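Local coordinates for protein beta-agarase D (Zobellia galactanivorans, PDB 4ASM) that hydrolyses the beta-1,4-linkages of agarose at random points along the chain, with retention of the anomeric configuration, through its family 16 glycoside hydrolase catalytic domain, at residues D203-W208 with M241-L245; L245-V250 with S298-I303; G100-S104 with S114-T118; W56-N62 with D320-N324. One frame throughout, in Å; residues are numbered along the deposited sequence.

In the fold
The four contacts lie in the beta-sandwich (jelly-roll) catalytic domain of a family 16 glycoside hydrolase. From the N terminus, the chain first enters interaction 4 at 56-62, whose partner strand 320-324 comes 258 residues later. The other three nest inside that long loop. Interaction 3 closes first, as a hairpin of 100-104 with 114-118. Interaction 1 joins 203-208 to strand 241-245, and interaction 2 follows in series, tying 245-250 to the loop 298-303. None cross. Interactions 1 and 2 share Leu245 and touch. Strand 112-125, which carries one arm of interaction 3, lies between strands 56-57 and 320-326 of interaction 4 and pairs with both. Interactions 1 and 4 lie on opposite sides of the chain's centre.

Interaction 1. Residues D203-W208 with M241-L245; sequences DLNSWW and MVRIL
Asp203 and Arg243 join a loop and 3-10 turn to a strand of the beta-sandwich (jelly-roll) fold of GH16 enzymes. At Val242 and Arg243 this strand has a classic beta bulge, in which both residues face Tyr235. Their side chains both point at 203-208.

The polar part is an end-on, two-pronged salt bridge. Arg243 NH1 gives a hydrogen bond to Asp203 OD2 at 2.9 Å, in the guanidinium plane and fairly straight at 163°. Arg243 NH2 reaches Asp203 OD1 at 3.0 Å, tilted 19° from that plane. Each oxygen uses its syn lone pair. The two flat groups are nearly coplanar, and the pairing should fix the rotation of both. Arg243 gets there with CG anti to its backbone N (chi1 -173°) and a chain extended to NE.

The turn also covers the guanidinium. Ser206 lies over one face, with its CB 3.6 Å from Arg243 NH2. Ser206 OG gives a hydrogen bond to Asp203 O, which also accepts from Ser206 N. Two bonds thus grip that carbonyl and brace the residue carrying the carboxylate. The Ser206 side chain is about 8 Å from that of Glu165, the probable proton donor. On the strand side, Val250 and Thr252 pack against Arg243.

The apolar part is a CH-pi contact. Val242 CB sits over the five-membered ring of Trp208, 4.0 Å from its centroid. Leu185, on strand 183-191 that pairs with 207-208, touches Trp208 and Val242. Val242 CG1 leans toward the six-membered ring and meets Trp208 CZ2 at 3.5 Å.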
loop_
_atom_site.group_PDB
_atom_site.type_symbol
_atom_site.label_atom_id
_atom_site.label_comp_id
_atom_site.label_asym_id
_atom_site.label_seq_id
_atom_site.Cartn_x
_atom_site.Cartn_y
_atom_site.Cartn_z
ATOM N N ASP A 203 3.100 -0.653 14.737
ATOM C CA ASP A 203 2.446 0.033 15.846
ATOM C C ASP A 203 0.937 -0.050 15.660
ATOM O O ASP A 203 0.424 -0.068 14.520
ATOM C CB ASP A 203 2.926 1.487 16.048
ATOM C CG ASP A 203 2.759 2.372 14.822
ATOM O OD1 ASP A 203 3.316 2.030 13.746
ATOM O OD2 ASP A 203 2.131 3.444 14.958
ATOM N N LEU A 204 0.222 -0.089 16.782
ATOM C CA LEU A 204 -1.239 -0.099 16.760
ATOM C C LEU A 204 -1.789 1.025 15.862
ATOM O O LEU A 204 -2.712 0.810 15.050
ATOM C CB LEU A 204 -1.782 0.021 18.186
ATOM C CG LEU A 204 -3.303 0.186 18.318
ATOM C CD1 LEU A 204 -4.038 -1.093 17.981
ATOM C CD2 LEU A 204 -3.652 0.704 19.735
ATOM N N ASN A 205 -1.214 2.218 15.982
ATOM C CA ASN A 205 -1.724 3.381 15.244
ATOM C C ASN A 205 -1.536 3.282 13.722
ATOM O O ASN A 205 -2.174 4.030 12.981
ATOM C CB ASN A 205 -1.109 4.674 15.781
ATOM C CG ASN A 205 -1.712 5.109 17.114
ATOM O OD1 ASN A 205 -2.696 4.535 17.617
ATOM N ND2 ASN A 205 -1.121 6.164 17.699
ATOM N N SER A 206 -0.699 2.345 13.256
ATOM C CA SER A 206 -0.540 2.197 11.804
ATOM C C SER A 206 -1.759 1.546 11.167
ATOM O O SER A 206 -1.925 1.576 9.947
ATOM C CB SER A 206 0.736 1.422 11.433
ATOM O OG SER A 206 0.630 0.044 11.717
ATOM N N TRP A 207 -2.588 0.922 11.997
ATOM C CA TRP A 207 -3.862 0.359 11.548
ATOM C C TRP A 207 -4.905 1.443 11.831
ATOM O O TRP A 207 -5.492 1.513 12.922
ATOM C CB TRP A 207 -4.123 -0.984 12.238
ATOM C CG TRP A 207 -3.125 -1.997 11.777
ATOM C CD1 TRP A 207 -1.868 -2.229 12.305
ATOM C CD2 TRP A 207 -3.260 -2.887 10.662
ATOM N NE1 TRP A 207 -1.233 -3.210 11.588
ATOM C CE2 TRP A 207 -2.057 -3.633 10.577
ATOM C CE3 TRP A 207 -4.285 -3.137 9.729
ATOM C CZ2 TRP A 207 -1.846 -4.616 9.604
ATOM C CZ3 TRP A 207 -4.072 -4.127 8.749
ATOM C CH2 TRP A 207 -2.860 -4.852 8.706
ATOM N N TRP A 208 -5.083 2.328 10.857
ATOM C CA TRP A 208 -5.821 3.553 11.057
ATOM C C TRP A 208 -7.320 3.354 10.856
ATOM O O TRP A 208 -7.767 2.643 9.950
ATOM C CB TRP A 208 -5.280 4.632 10.101
ATOM C CG TRP A 208 -6.060 5.877 10.219
ATOM C CD1 TRP A 208 -5.920 6.846 11.170
ATOM C CD2 TRP A 208 -7.169 6.252 9.408
ATOM N NE1 TRP A 208 -6.873 7.825 10.978
ATOM C CE2 TRP A 208 -7.653 7.487 9.905
ATOM C CE3 TRP A 208 -7.801 5.673 8.292
ATOM C CZ2 TRP A 208 -8.743 8.152 9.329
ATOM C CZ3 TRP A 208 -8.882 6.334 7.721
ATOM C CH2 TRP A 208 -9.346 7.559 8.246
ATOM N N MET A 241 -5.292 15.001 6.641
ATOM C CA MET A 241 -4.040 14.380 7.041
ATOM C C MET A 241 -4.318 13.470 8.240
ATOM O O MET A 241 -4.936 13.912 9.218
ATOM C CB MET A 241 -2.968 15.410 7.390
ATOM C CG MET A 241 -1.612 14.758 7.438
ATOM S SD MET A 241 -0.271 15.868 7.829
ATOM C CE MET A 241 -0.456 17.112 6.596
ATOM N N VAL A 242 -3.881 12.212 8.165
ATOM C CA VAL A 242 -4.183 11.258 9.244
ATOM C C VAL A 242 -2.957 10.653 9.930
ATOM O O VAL A 242 -3.081 10.058 10.993
ATOM C CB VAL A 242 -5.116 10.119 8.770
ATOM C CG1 VAL A 242 -6.493 10.673 8.388
ATOM C CG2 VAL A 242 -4.494 9.320 7.603
ATOM N N ARG A 243 -1.781 10.785 9.322
ATOM C CA ARG A 243 -0.573 10.200 9.898
ATOM C C ARG A 243 0.686 10.845 9.328
ATOM O O ARG A 243 0.725 11.201 8.155
ATOM C CB ARG A 243 -0.514 8.688 9.635
ATOM C CG ARG A 243 0.644 7.992 10.370
ATOM C CD ARG A 243 0.340 6.544 10.530
ATOM N NE ARG A 243 1.515 5.686 10.690
ATOM C CZ ARG A 243 1.859 5.058 11.816
ATOM N NH1 ARG A 243 1.165 5.220 12.940
ATOM N NH2 ARG A 243 2.898 4.228 11.817
ATOM N N ILE A 244 1.704 11.006 10.170
ATOM C CA ILE A 244 3.027 11.420 9.719
ATOM C C ILE A 244 4.045 10.458 10.319
ATOM O O ILE A 244 3.974 10.148 11.524
ATOM C CB ILE A 244 3.401 12.853 10.168
ATOM C CG1 ILE A 244 2.323 13.863 9.773
ATOM C CG2 ILE A 244 4.747 13.279 9.545
ATOM C CD1 ILE A 244 2.601 15.255 10.265
ATOM N N LEU A 245 4.983 9.979 9.490
ATOM C CA LEU A 245 6.197 9.313 9.965
ATOM C C LEU A 245 7.327 10.267 9.674
ATOM O O LEU A 245 7.486 10.739 8.539
ATOM C CB LEU A 245 6.463 7.988 9.235
ATOM C CG LEU A 245 6.102 6.750 10.044
ATOM C CD1 LEU A 245 4.600 6.700 10.147
ATOM C CD2 LEU A 245 6.639 5.485 9.448
#

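Interaction 2. Residues L245-V250 with S298-I303; sequences LDNDAV and SNISVI
The turn between strands 240-246 and 249-253 meets an irregular loop that follows helix 291-297, and the two backbones come closest at Asp248 and Ser301, with CA atoms 4.1 Å apart. Val302 N bonds to Asn247 O at 2.9 Å. Ser301 OG also holds water 1, which gives a weak bond to Asn247 O.

Val302 is the main apolar wedge. Its CG2 branch lies against Asn247 O at 3.3 Å and also meets Leu245 CG. Its CG1 branch lies against Asp248 C and Val250 CG2, 3.7 Å from each. Ile303 CD1 adds a looser contact with Leu245 CD2.

Ser298 works at the other end. Its OG is anti to the backbone N (chi1 -175°), which brings it to Asp248 O. Ser298 OG gives that carbonyl a hydrogen bond of 2.7 Å and accepts one from Ile300 N, closing an ST turn. Asp248 CB packs 3.1 Å from Ile300 O and near Ser298 OG. Ser301 OG forms a second ST turn by accepting from Ile303 N. The Asp246 carboxylate forms salt bridges with Arg232 and Lys295.

Two carbonyls of the turn, Asn247 O and Asp248 O, are therefore satisfied by the loop, one by a backbone NH and one by a hydroxyl. The loop is held by polar bonds around a valine wedge, and no charge pair joins the two segments.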
loop_
_atom_site.group_PDB
_atom_site.type_symbol
_atom_site.label_atom_id
_atom_site.label_comp_id
_atom_site.label_asym_id
_atom_site.label_seq_id
_atom_site.Cartn_x
_atom_site.Cartn_y
_atom_site.Cartn_z
ATOM N N LEU A 245 4.983 9.979 9.490
ATOM C CA LEU A 245 6.197 9.313 9.965
ATOM C C LEU A 245 7.327 10.267 9.674
ATOM O O LEU A 245 7.486 10.739 8.539
ATOM C CB LEU A 245 6.463 7.988 9.235
ATOM C CG LEU A 245 6.102 6.750 10.044
ATOM C CD1 LEU A 245 4.600 6.700 10.147
ATOM C CD2 LEU A 245 6.639 5.485 9.448
ATOM N N ASP A 246 8.099 10.607 10.691
ATOM C CA ASP A 246 9.177 11.565 10.492
ATOM C C ASP A 246 10.407 11.085 11.228
ATOM O O ASP A 246 10.610 11.396 12.422
ATOM C CB ASP A 246 8.746 12.967 10.940
ATOM C CG ASP A 246 9.747 14.040 10.546
ATOM O OD1 ASP A 246 10.963 13.732 10.491
ATOM O OD2 ASP A 246 9.322 15.202 10.287
ATOM N N ASN A 247 11.230 10.332 10.490
ATOM C CA ASN A 247 12.526 9.813 10.961
ATOM C C ASN A 247 12.414 8.768 12.085
ATOM O O ASN A 247 12.624 7.568 11.853
ATOM C CB ASN A 247 13.481 10.969 11.331
ATOM C CG ASN A 247 14.893 10.503 11.589
ATOM O OD1 ASN A 247 15.510 10.880 12.599
ATOM N ND2 ASN A 247 15.415 9.682 10.703
ATOM N N ASP A 248 12.091 9.218 13.302
ATOM C CA ASP A 248 12.071 8.353 14.482
ATOM C C ASP A 248 10.836 8.588 15.354
ATOM O O ASP A 248 10.784 8.136 16.493
ATOM C CB ASP A 248 13.363 8.482 15.321
ATOM C CG ASP A 248 13.678 9.909 15.713
ATOM O OD1 ASP A 248 12.888 10.822 15.422
ATOM O OD2 ASP A 248 14.767 10.112 16.308
ATOM N N ALA A 249 9.846 9.273 14.775
ATOM C CA ALA A 249 8.629 9.654 15.487
ATOM C C ALA A 249 7.422 9.552 14.586
ATOM O O ALA A 249 7.534 9.592 13.350
ATOM C CB ALA A 249 8.765 11.085 16.002
ATOM N N VAL A 250 6.258 9.456 15.216
ATOM C CA VAL A 250 5.011 9.233 14.510
ATOM C C VAL A 250 3.957 10.162 15.105
ATOM O O VAL A 250 3.961 10.439 16.309
ATOM C CB VAL A 250 4.547 7.768 14.718
ATOM C CG1 VAL A 250 3.271 7.497 14.016
ATOM C CG2 VAL A 250 5.628 6.787 14.226
ATOM N N SER A 298 12.963 10.143 20.930
ATOM C CA SER A 298 13.194 8.861 20.276
ATOM C C SER A 298 14.648 8.612 19.921
ATOM O O SER A 298 15.372 9.512 19.496
ATOM C CB SER A 298 12.349 8.760 19.010
ATOM O OG SER A 298 12.525 7.463 18.470
ATOM N N ASN A 299 15.042 7.353 20.064
ATOM C CA ASN A 299 16.355 6.894 19.646
ATOM C C ASN A 299 16.267 5.708 18.701
ATOM O O ASN A 299 17.240 4.973 18.519
ATOM C CB ASN A 299 17.196 6.509 20.865
ATOM C CG ASN A 299 17.626 7.712 21.677
ATOM O OD1 ASN A 299 18.785 8.086 21.641
ATOM N ND2 ASN A 299 16.687 8.332 22.398
ATOM N N ILE A 300 15.106 5.536 18.075
ATOM C CA ILE A 300 14.850 4.367 17.244
ATOM C C ILE A 300 14.153 4.830 15.984
ATOM O O ILE A 300 13.142 5.522 16.046
ATOM C CB ILE A 300 13.949 3.346 17.976
ATOM C CG1 ILE A 300 14.666 2.815 19.223
ATOM C CG2 ILE A 300 13.527 2.199 17.031
ATOM C CD1 ILE A 300 13.764 2.127 20.217
ATOM N N SER A 301 14.678 4.446 14.827
ATOM C CA SER A 301 14.052 4.832 13.567
ATOM C C SER A 301 12.684 4.189 13.385
ATOM O O SER A 301 12.479 3.035 13.757
ATOM C CB SER A 301 14.957 4.431 12.402
ATOM O OG SER A 301 14.349 4.734 11.157
ATOM N N VAL A 302 11.757 4.959 12.818
ATOM C CA VAL A 302 10.460 4.413 12.419
ATOM C C VAL A 302 10.456 4.093 10.923
ATOM O O VAL A 302 9.472 3.591 10.394
ATOM C CB VAL A 302 9.277 5.359 12.780
ATOM C CG1 VAL A 302 9.129 5.480 14.295
ATOM C CG2 VAL A 302 9.417 6.733 12.135
ATOM N N ILE A 303 11.564 4.398 10.248
ATOM C CA ILE A 303 11.750 4.045 8.833
ATOM C C ILE A 303 12.451 2.689 8.705
ATOM O O ILE A 303 11.926 1.771 8.087
ATOM C CB ILE A 303 12.553 5.136 8.055
ATOM C CG1 ILE A 303 11.890 6.525 8.144
ATOM C CG2 ILE A 303 12.777 4.719 6.577
ATOM C CD1 ILE A 303 10.445 6.613 7.689
HETATM O O HOH W 1 15.509 7.007 10.270
#

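Interaction 3. Residues G100-S104 with S114-T118; sequences GATKS and SRPET
Lys103 and Arg115 form a hydrogen-bonded pair of an antiparallel hairpin. Lys103 N bonds to Arg115 O at 2.9 Å, and Arg115 N returns a bond to Lys103 O at 3.1 Å. Beyond them Glu117 N bonds to Ala101 O at 3.0 Å.

Glu117 can be followed outward across Lys103. Its CB lies 3.9 Å from Ala101 O and is near Thr102 C and Lys103 CB. From there CG is anti to the backbone N (chi1 180°), and the chain runs on extended. Glu117 has two conformers, so the contacts of its tip are tentative. In one of them OE1 comes 3.6 Å from Lys103 CB and near Thr102 O. The charged ends do not meet there, since Lys103 NZ is 5.4 Å from Glu117 OE1. The ammonium instead bonds to Thr77 O.

On the face that carries Ser104 and Ser114, water joins the side chains. Ser114 OG holds water 2, shared with Thr102 OG1, and water 3, with a weak link to Ser104 OG.

Arg115 NH1 bonds to Ser114 O, while NE and NH2 reach Ala332 O and Glu333 O. This is the antiparallel beta hairpin of strands 102-106 and 112-125 at the protein surface, near Met80 and Thr111, which by similarity bind substrate.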
loop_
_atom_site.group_PDB
_atom_site.type_symbol
_atom_site.label_atom_id
_atom_site.label_comp_id
_atom_site.label_asym_id
_atom_site.label_seq_id
_atom_site.Cartn_x
_atom_site.Cartn_y
_atom_site.Cartn_z
ATOM N N GLY A 100 -10.400 -26.200 -8.130
ATOM C CA GLY A 100 -9.334 -27.190 -7.926
ATOM C C GLY A 100 -7.912 -26.666 -7.975
ATOM O O GLY A 100 -6.962 -27.427 -7.756
ATOM N N ALA A 101 -7.741 -25.375 -8.290
ATOM C CA ALA A 101 -6.412 -24.783 -8.368
ATOM C C ALA A 101 -5.980 -24.396 -6.963
ATOM O O ALA A 101 -6.728 -23.740 -6.222
ATOM C CB ALA A 101 -6.397 -23.563 -9.301
ATOM N N THR A 102 -4.780 -24.813 -6.602
ATOM C CA THR A 102 -4.202 -24.515 -5.294
ATOM C C THR A 102 -2.785 -23.952 -5.442
ATOM O O THR A 102 -2.148 -24.074 -6.507
ATOM C CB THR A 102 -4.136 -25.783 -4.391
ATOM O OG1 THR A 102 -3.281 -26.747 -5.008
ATOM C CG2 THR A 102 -5.512 -26.385 -4.205
ATOM N N LYS A 103 -2.286 -23.318 -4.385
ATOM C CA LYS A 103 -0.923 -22.803 -4.391
ATOM C C LYS A 103 -0.293 -22.979 -3.029
ATOM O O LYS A 103 -0.947 -22.745 -2.009
ATOM C CB LYS A 103 -0.857 -21.325 -4.829
ATOM C CG LYS A 103 0.555 -20.711 -4.764
ATOM C CD LYS A 103 0.655 -19.429 -5.559
ATOM C CE LYS A 103 2.061 -18.829 -5.526
ATOM N NZ LYS A 103 2.158 -17.713 -6.504
ATOM N N SER A 104 0.984 -23.366 -3.045
ATOM C CA SER A 104 1.788 -23.571 -1.850
ATOM C C SER A 104 2.622 -22.326 -1.549
ATOM O O SER A 104 3.101 -21.621 -2.456
ATOM C CB SER A 104 2.697 -24.784 -2.059
ATOM O OG SER A 104 3.659 -24.879 -1.031
ATOM N N SER A 114 -0.662 -25.239 1.766
ATOM C CA SER A 114 -1.431 -24.986 0.535
ATOM C C SER A 114 -2.815 -24.427 0.820
ATOM O O SER A 114 -3.478 -24.805 1.794
ATOM C CB SER A 114 -1.579 -26.271 -0.290
ATOM O OG SER A 114 -0.330 -26.696 -0.818
ATOM N N ARG A 115 -3.247 -23.514 -0.045
ATOM C CA ARG A 115 -4.588 -22.952 0.026
ATOM C C ARG A 115 -5.097 -22.820 -1.398
ATOM O O ARG A 115 -4.300 -22.906 -2.331
ATOM C CB ARG A 115 -4.566 -21.578 0.719
ATOM C CG ARG A 115 -4.181 -21.577 2.195
ATOM C CD ARG A 115 -5.242 -22.232 3.043
ATOM N NE ARG A 115 -4.891 -22.170 4.467
ATOM C CZ ARG A 115 -4.179 -23.081 5.147
ATOM N NH1 ARG A 115 -3.673 -24.161 4.560
ATOM N NH2 ARG A 115 -3.954 -22.878 6.445
ATOM N N PRO A 116 -6.414 -22.603 -1.583
ATOM C CA PRO A 116 -6.908 -22.287 -2.923
ATOM C C PRO A 116 -6.168 -21.108 -3.536
ATOM O O PRO A 116 -5.904 -20.103 -2.868
ATOM C CB PRO A 116 -8.373 -21.904 -2.680
ATOM C CG PRO A 116 -8.763 -22.679 -1.447
ATOM C CD PRO A 116 -7.510 -22.640 -0.594
ATOM N N GLU A 117 -5.816 -21.235 -4.812
ATOM C CA GLU A 117 -5.099 -20.165 -5.499
ATOM C C GLU A 117 -6.028 -19.015 -5.843
ATOM O O GLU A 117 -7.126 -19.216 -6.336
ATOM C CB GLU A 117 -4.429 -20.677 -6.780
ATOM C CG GLU A 117 -3.682 -19.584 -7.524
ATOM C CD GLU A 117 -2.789 -20.110 -8.613
ATOM O OE1 GLU A 117 -1.816 -20.826 -8.298
ATOM O OE2 GLU A 117 -3.056 -19.781 -9.787
ATOM N N THR A 118 -5.572 -17.804 -5.577
ATOM C CA THR A 118 -6.349 -16.610 -5.901
ATOM C C THR A 118 -5.681 -15.877 -7.047
ATOM O O THR A 118 -4.578 -15.332 -6.900
ATOM C CB THR A 118 -6.480 -15.679 -4.699
ATOM O OG1 THR A 118 -7.129 -16.403 -3.639
ATOM C CG2 THR A 118 -7.335 -14.474 -5.076
HETATM O O HOH W 2 -0.895 -26.510 -3.808
HETATM O O HOH W 3 2.151 -27.389 0.389
#

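Interaction 4. Residues W56-N62 with D320-N324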
loop_
_atom_site.group_PDB
_atom_site.type_symbol
_atom_site.label_atom_id
_atom_site.label_comp_id
_atom_site.label_asym_id
_atom_site.label_seq_id
_atom_site.Cartn_x
_atom_site.Cartn_y
_atom_site.Cartn_z
ATOM N N TRP A 56 0.803 2.521 -18.175
ATOM C CA TRP A 56 0.894 1.344 -17.327
ATOM C C TRP A 56 1.245 0.123 -18.145
ATOM O O TRP A 56 1.050 0.115 -19.370
ATOM C CB TRP A 56 -0.461 1.039 -16.653
ATOM C CG TRP A 56 -1.090 2.188 -15.934
ATOM C CD1 TRP A 56 -1.914 3.124 -16.465
ATOM C CD2 TRP A 56 -0.954 2.514 -14.541
ATOM N NE1 TRP A 56 -2.307 4.017 -15.505
ATOM C CE2 TRP A 56 -1.725 3.675 -14.312
ATOM C CE3 TRP A 56 -0.270 1.924 -13.458
ATOM C CZ2 TRP A 56 -1.823 4.286 -13.047
ATOM C CZ3 TRP A 56 -0.358 2.526 -12.203
ATOM C CH2 TRP A 56 -1.139 3.700 -12.002
ATOM N N TYR A 57 1.713 -0.921 -17.474
ATOM C CA TYR A 57 1.634 -2.278 -18.024
ATOM C C TYR A 57 0.961 -3.218 -17.026
ATOM O O TYR A 57 0.983 -2.979 -15.805
ATOM C CB TYR A 57 2.980 -2.817 -18.538
ATOM C CG TYR A 57 4.143 -2.729 -17.586
ATOM C CD1 TYR A 57 4.957 -1.603 -17.558
ATOM C CD2 TYR A 57 4.449 -3.784 -16.724
ATOM C CE1 TYR A 57 6.049 -1.526 -16.697
ATOM C CE2 TYR A 57 5.536 -3.713 -15.858
ATOM C CZ TYR A 57 6.325 -2.583 -15.848
ATOM O OH TYR A 57 7.403 -2.519 -14.977
ATOM N N ASN A 58 0.352 -4.276 -17.559
ATOM C CA ASN A 58 -0.501 -5.174 -16.782
ATOM C C ASN A 58 0.261 -6.292 -16.083
ATOM O O ASN A 58 -0.208 -7.447 -16.023
ATOM C CB ASN A 58 -1.664 -5.718 -17.642
ATOM C CG ASN A 58 -1.189 -6.516 -18.861
ATOM O OD1 ASN A 58 0.002 -6.504 -19.212
ATOM N ND2 ASN A 58 -2.125 -7.217 -19.510
ATOM N N LYS A 59 1.409 -5.936 -15.500
ATOM C CA LYS A 59 2.228 -6.905 -14.802
ATOM C C LYS A 59 2.938 -6.242 -13.626
ATOM O O LYS A 59 3.111 -5.034 -13.611
ATOM C CB LYS A 59 3.242 -7.530 -15.794
ATOM C CG LYS A 59 4.080 -8.671 -15.248
ATOM C CD LYS A 59 4.875 -9.290 -16.406
ATOM C CE LYS A 59 5.797 -10.387 -15.907
ATOM N NZ LYS A 59 6.317 -11.203 -17.057
ATOM N N TYR A 60 3.331 -7.064 -12.657
ATOM C CA TYR A 60 4.233 -6.633 -11.600
ATOM C C TYR A 60 5.517 -6.063 -12.207
ATOM O O TYR A 60 5.905 -6.414 -13.314
ATOM C CB TYR A 60 4.548 -7.863 -10.768
ATOM C CG TYR A 60 5.411 -7.681 -9.562
ATOM C CD1 TYR A 60 5.015 -6.843 -8.505
ATOM C CD2 TYR A 60 6.591 -8.397 -9.427
ATOM C CE1 TYR A 60 5.798 -6.725 -7.338
ATOM C CE2 TYR A 60 7.379 -8.266 -8.286
ATOM C CZ TYR A 60 6.979 -7.437 -7.244
ATOM O OH TYR A 60 7.760 -7.317 -6.100
ATOM N N HIS A 61 6.183 -5.196 -11.455
ATOM C CA HIS A 61 7.205 -4.302 -12.016
ATOM C C HIS A 61 8.466 -4.989 -12.531
ATOM O O HIS A 61 8.939 -5.977 -11.958
ATOM C CB HIS A 61 7.549 -3.194 -10.990
ATOM C CG HIS A 61 8.361 -3.653 -9.809
ATOM N ND1 HIS A 61 9.168 -2.782 -9.110
ATOM C CD2 HIS A 61 8.514 -4.867 -9.225
ATOM C CE1 HIS A 61 9.765 -3.438 -8.132
ATOM N NE2 HIS A 61 9.389 -4.703 -8.177
ATOM N N ASN A 62 8.998 -4.444 -13.623
ATOM C CA ASN A 62 10.254 -4.968 -14.183
ATOM C C ASN A 62 11.430 -4.814 -13.232
ATOM O O ASN A 62 11.443 -3.965 -12.334
ATOM C CB ASN A 62 10.601 -4.267 -15.503
ATOM C CG ASN A 62 9.640 -4.593 -16.629
ATOM O OD1 ASN A 62 9.033 -5.655 -16.675
ATOM N ND2 ASN A 62 9.511 -3.653 -17.563
ATOM N N ASP A 320 8.548 2.492 -8.400
ATOM C CA ASP A 320 7.427 2.198 -9.284
ATOM C C ASP A 320 6.112 2.298 -8.538
ATOM O O ASP A 320 5.989 1.814 -7.409
ATOM C CB ASP A 320 7.541 0.767 -9.815
ATOM C CG ASP A 320 8.814 0.546 -10.624
ATOM O OD1 ASP A 320 9.082 1.371 -11.525
ATOM O OD2 ASP A 320 9.520 -0.446 -10.365
ATOM N N ILE A 321 5.110 2.883 -9.195
ATOM C CA ILE A 321 3.731 2.864 -8.671
ATOM C C ILE A 321 3.090 1.550 -9.091
ATOM O O ILE A 321 3.060 1.225 -10.291
ATOM C CB ILE A 321 2.861 4.011 -9.217
ATOM C CG1 ILE A 321 3.476 5.369 -8.916
ATOM C CG2 ILE A 321 1.444 3.922 -8.620
ATOM C CD1 ILE A 321 2.893 6.500 -9.773
ATOM N N ILE A 322 2.599 0.804 -8.104
ATOM C CA ILE A 322 1.953 -0.485 -8.330
ATOM C C ILE A 322 0.548 -0.460 -7.733
ATOM O O ILE A 322 0.320 0.053 -6.628
ATOM C CB ILE A 322 2.771 -1.632 -7.685
ATOM C CG1 ILE A 322 4.195 -1.667 -8.307
ATOM C CG2 ILE A 322 2.046 -2.961 -7.846
ATOM C CD1 ILE A 322 5.167 -2.612 -7.646
ATOM N N ILE A 323 -0.417 -0.972 -8.490
ATOM C CA ILE A 323 -1.761 -1.167 -7.951
ATOM C C ILE A 323 -2.077 -2.623 -8.127
ATOM O O ILE A 323 -1.854 -3.185 -9.205
ATOM C CB ILE A 323 -2.808 -0.276 -8.661
ATOM C CG1 ILE A 323 -2.419 1.192 -8.505
ATOM C CG2 ILE A 323 -4.206 -0.562 -8.067
ATOM C CD1 ILE A 323 -3.327 2.145 -9.274
ATOM N N ASN A 324 -2.589 -3.266 -7.079
ATOM C CA ASN A 324 -2.906 -4.687 -7.196
ATOM C C ASN A 324 -3.903 -5.176 -6.158
ATOM O O ASN A 324 -4.334 -4.417 -5.294
ATOM C CB ASN A 324 -1.628 -5.575 -7.195
ATOM C CG ASN A 324 -1.008 -5.763 -5.803
ATOM O OD1 ASN A 324 -1.651 -5.546 -4.786
ATOM N ND2 ASN A 324 0.239 -6.213 -5.767
HETATM O O HOH W 4 10.584 -1.309 -12.672
#
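His61 and Asp320 make the tight centre of this contact, where strand 56-57 and the loop after it meet strand 320-326 in the sandwich. Strand 112-125 pairs with both strands. His61 ND1 gives a hydrogen bond to Asp320 OD2 at 2.7 Å, with the oxygen near the ring plane. OD2 uses its anti lone pair, and the carboxylate stands nearly upright to the ring, 83° apart. A chi1 of 73° places the His61 ring beside the strand, and chi2 turns ND1 to Asp320.

Packing continues around this bond. Ile322 CD1 sits over one face of the imidazole, 4.3 Å from its centroid. The same methyl touches Tyr60 CE1 at 4.2 Å. The Tyr60 ring in turn lies against His61 CD2, which is over its centre. The Tyr60 side chain is about 6 Å from that of Glu326, which by similarity binds substrate. Further along, Trp56 CH2 meets Ile323 CD1 at 3.8 Å, and Trp56 CZ3 meets Ile321 CG2.

The looser side is at Asn62, which is partly exposed. Here the link between Asn62 O and Asp320 OD2 runs through water 4, which gives a hydrogen bond to each.

Asp320 OD2 thus accepts from both imidazole and water, while OD1 pairs with Arg128. His61, bonded to Asp320 and through NE2 to Asp157, is probably favoured in its charged form, consistent with a buried charged network that includes Arg128.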